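Local coordinates for protein putidaredoxin reductase (PDB 1Q1R) that probably passes electrons from NADH through its FAD to putidaredoxin, the iron-sulfur partner of the cytochrome P450cam monooxygenase, at residues L248-E253 / W296-S301. Residues are numbered along the deposited sequence; the frame is centred on the assembly and turned at random.
With FAD (flavin-adenine dinucleotide), chain C.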
# COMPACT_ATOMS: atom_id res chain seq x y z
N LEU A 248 -3.42 -5.81 6.02
CA LEU A 248 -2.33 -5.31 6.83
C LEU A 248 -2.84 -4.78 8.17
O LEU A 248 -3.94 -4.25 8.26
CB LEU A 248 -1.63 -4.17 6.09
CG LEU A 248 -0.28 -3.68 6.59
CD1 LEU A 248 0.78 -4.72 6.25
CD2 LEU A 248 0.06 -2.34 5.94
N ILE A 249 -2.02 -4.94 9.21
CA ILE A 249 -2.35 -4.44 10.53
C ILE A 249 -1.39 -3.29 10.79
O ILE A 249 -0.18 -3.49 10.82
CB ILE A 249 -2.15 -5.51 11.63
CG1 ILE A 249 -3.14 -6.66 11.43
CG2 ILE A 249 -2.35 -4.88 13.01
CD1 ILE A 249 -2.99 -7.78 12.46
N PRO A 250 -1.91 -2.07 10.97
CA PRO A 250 -1.00 -0.95 11.22
C PRO A 250 -0.25 -1.16 12.54
O PRO A 250 -0.83 -1.65 13.51
CB PRO A 250 -1.94 0.25 11.25
CG PRO A 250 -3.21 -0.33 11.81
CD PRO A 250 -3.32 -1.65 11.07
N ASN A 251 1.03 -0.79 12.56
CA ASN A 251 1.85 -0.93 13.76
C ASN A 251 1.69 0.31 14.65
O ASN A 251 2.44 1.27 14.54
CB ASN A 251 3.33 -1.12 13.38
CG ASN A 251 3.60 -2.46 12.70
OD1 ASN A 251 3.16 -3.51 13.19
ND2 ASN A 251 4.32 -2.43 11.58
N CYS A 252 0.70 0.25 15.54
CA CYS A 252 0.40 1.37 16.43
C CYS A 252 0.77 1.14 17.90
O CYS A 252 0.62 2.05 18.72
CB CYS A 252 -1.09 1.69 16.35
SG CYS A 252 -1.73 1.80 14.66
N GLU A 253 1.25 -0.06 18.22
CA GLU A 253 1.61 -0.39 19.60
C GLU A 253 2.39 0.67 20.36
O GLU A 253 2.04 1.00 21.49
CB GLU A 253 2.38 -1.72 19.65
CG GLU A 253 1.50 -2.93 19.40
CD GLU A 253 0.98 -3.01 17.98
OE1 GLU A 253 -0.01 -3.73 17.74
OE2 GLU A 253 1.59 -2.36 17.09
N TRP A 296 -12.25 10.42 8.25
CA TRP A 296 -10.97 9.86 8.67
C TRP A 296 -10.66 8.60 7.91
O TRP A 296 -11.47 7.68 7.84
CB TRP A 296 -10.99 9.57 10.18
CG TRP A 296 -11.19 10.79 10.99
CD1 TRP A 296 -12.37 11.42 11.26
CD2 TRP A 296 -10.17 11.59 11.60
NE1 TRP A 296 -12.15 12.56 11.99
CE2 TRP A 296 -10.81 12.69 12.21
CE3 TRP A 296 -8.77 11.49 11.68
CZ2 TRP A 296 -10.10 13.68 12.90
CZ3 TRP A 296 -8.07 12.48 12.36
CH2 TRP A 296 -8.73 13.56 12.97
N VAL A 297 -9.46 8.55 7.33
CA VAL A 297 -9.04 7.39 6.56
C VAL A 297 -7.58 7.05 6.86
O VAL A 297 -6.86 7.86 7.44
CB VAL A 297 -9.14 7.68 5.04
CG1 VAL A 297 -10.55 8.13 4.69
CG2 VAL A 297 -8.13 8.75 4.65
N ARG A 298 -7.17 5.85 6.47
CA ARG A 298 -5.79 5.40 6.63
C ARG A 298 -5.46 4.79 5.26
O ARG A 298 -6.10 3.84 4.82
CB ARG A 298 -5.64 4.34 7.73
CG ARG A 298 -4.16 3.91 7.93
CD ARG A 298 -3.96 3.06 9.17
NE ARG A 298 -4.70 1.80 9.09
CZ ARG A 298 -4.37 0.80 8.29
NH1 ARG A 298 -3.31 0.89 7.49
NH2 ARG A 298 -5.12 -0.29 8.27
N ILE A 299 -4.46 5.35 4.59
CA ILE A 299 -4.12 4.86 3.26
C ILE A 299 -2.79 4.15 3.18
O ILE A 299 -1.79 4.60 3.73
CB ILE A 299 -4.15 6.03 2.24
CG1 ILE A 299 -5.55 6.67 2.25
CG2 ILE A 299 -3.80 5.54 0.84
CD1 ILE A 299 -5.73 7.75 1.22
N GLU A 300 -2.78 3.02 2.47
CA GLU A 300 -1.58 2.22 2.29
C GLU A 300 -1.13 2.33 0.83
O GLU A 300 -1.53 1.52 0.00
CB GLU A 300 -1.88 0.75 2.64
CG GLU A 300 -2.15 0.51 4.12
CD GLU A 300 -2.85 -0.83 4.39
OE1 GLU A 300 -2.87 -1.70 3.50
OE2 GLU A 300 -3.38 -1.00 5.51
N SER A 301 -0.30 3.32 0.51
CA SER A 301 0.18 3.48 -0.86
C SER A 301 1.46 4.29 -0.91
O SER A 301 1.81 5.00 0.04
CB SER A 301 -0.87 4.19 -1.72
OG SER A 301 -0.81 5.60 -1.52
PA FAD C . 6.56 0.11 5.95
O1A FAD C . 5.89 -1.02 6.63
O2A FAD C . 7.08 -0.08 4.58
O5B FAD C . 7.77 0.64 6.86
C5B FAD C . 7.69 0.67 8.29
C4B FAD C . 9.00 0.14 8.88
O4B FAD C . 9.11 0.51 10.30
C3B FAD C . 9.03 -1.40 8.85
O3B FAD C . 10.37 -1.84 8.56
C2B FAD C . 8.68 -1.78 10.27
O2B FAD C . 9.24 -3.05 10.60
C1B FAD C . 9.38 -0.69 11.05
N9A FAD C . 8.96 -0.58 12.47
C8A FAD C . 7.70 -0.65 12.95
N7A FAD C . 7.73 -0.54 14.28
C5A FAD C . 9.00 -0.39 14.65
C6A FAD C . 9.64 -0.24 15.88
N6A FAD C . 8.93 -0.23 17.01
N1A FAD C . 10.99 -0.11 15.92
C2A FAD C . 11.71 -0.13 14.80
N3A FAD C . 11.12 -0.28 13.60
C4A FAD C . 9.78 -0.41 13.51
N1 FAD C . 1.81 0.99 -3.13
C2 FAD C . 1.51 1.64 -4.33
O2 FAD C . 1.16 2.82 -4.32
N3 FAD C . 1.64 0.95 -5.54
C4 FAD C . 2.06 -0.40 -5.55
O4 FAD C . 2.21 -0.99 -6.62
C4X FAD C . 2.36 -1.06 -4.34
N5 FAD C . 2.82 -2.34 -4.34
C5X FAD C . 3.18 -2.98 -3.19
C6 FAD C . 3.68 -4.30 -3.23
C7 FAD C . 4.08 -4.95 -2.04
C7M FAD C . 4.59 -6.40 -2.12
C8 FAD C . 3.99 -4.27 -0.80
C8M FAD C . 4.44 -4.94 0.51
C9 FAD C . 3.49 -2.96 -0.76
C9A FAD C . 3.09 -2.31 -1.94
N10 FAD C . 2.59 -0.98 -1.92
C10 FAD C . 2.23 -0.35 -3.13
C1' FAD C . 2.44 -0.25 -0.63
C2' FAD C . 3.59 0.75 -0.43
O2' FAD C . 4.83 0.08 -0.68
C3' FAD C . 3.58 1.33 1.00
O3' FAD C . 2.30 1.90 1.26
C4' FAD C . 4.67 2.40 1.15
O4' FAD C . 5.95 1.83 0.88
C5' FAD C . 4.69 3.01 2.57
O5' FAD C . 5.18 2.08 3.55
P FAD C . 5.56 2.64 5.02
O1P FAD C . 6.93 3.18 4.97
O2P FAD C . 4.47 3.56 5.45
O3P FAD C . 5.49 1.33 5.97
O HOH W 1 -5.21 -2.43 6.74
O HOH W 2 -4.48 -3.83 4.06
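Pro250 lays its ring over one face of the Arg298 guanidinium, the two side chains crossing at about a right angle. CD of Pro250 stands 3.6 Å from NH2 of Arg298 and is displaced toward the rim of the flat group, while CB and CG lie nearer NE and CZ. The arginine runs out extended as far as CD, and a bend at chi3 (62°) sets its guanidinium beside the carboxylate of Glu300. There NH1 of Arg298 makes a salt bridge to OE2 of Glu300 at 2.7 Å, with an N-H...O angle of 153°; OE2 accepts through its anti lone pair and sits 15° out of the plane of the guanidinium. The Glu300 carboxylate in turn packs against Leu248, whose CD2 lies 3.6 Å from CD of Glu300. In this glutathione reductase fold the contact joins strand 248-250, paired antiparallel with 112-114, to the run from strand 295-298 into the FAD pocket: N of Ser301 lies 3.1 Å from O3' of FAD, and OG of Ser301, at the N-cap position, takes the backbone N of Asn304 in helix 302-316. Polar links between the segments run through two waters. One, in the guanidinium plane, accepts from NH2 of Arg298 at 2.6 Å and donates to both Leu248 O and Glu300 OE2; the other connects Leu248 N with Glu300 OE1. A leucine in place of Arg298 would probably leave Glu300 without this countercharge and the carbonyls of Asn264 and Asp284 without this donor.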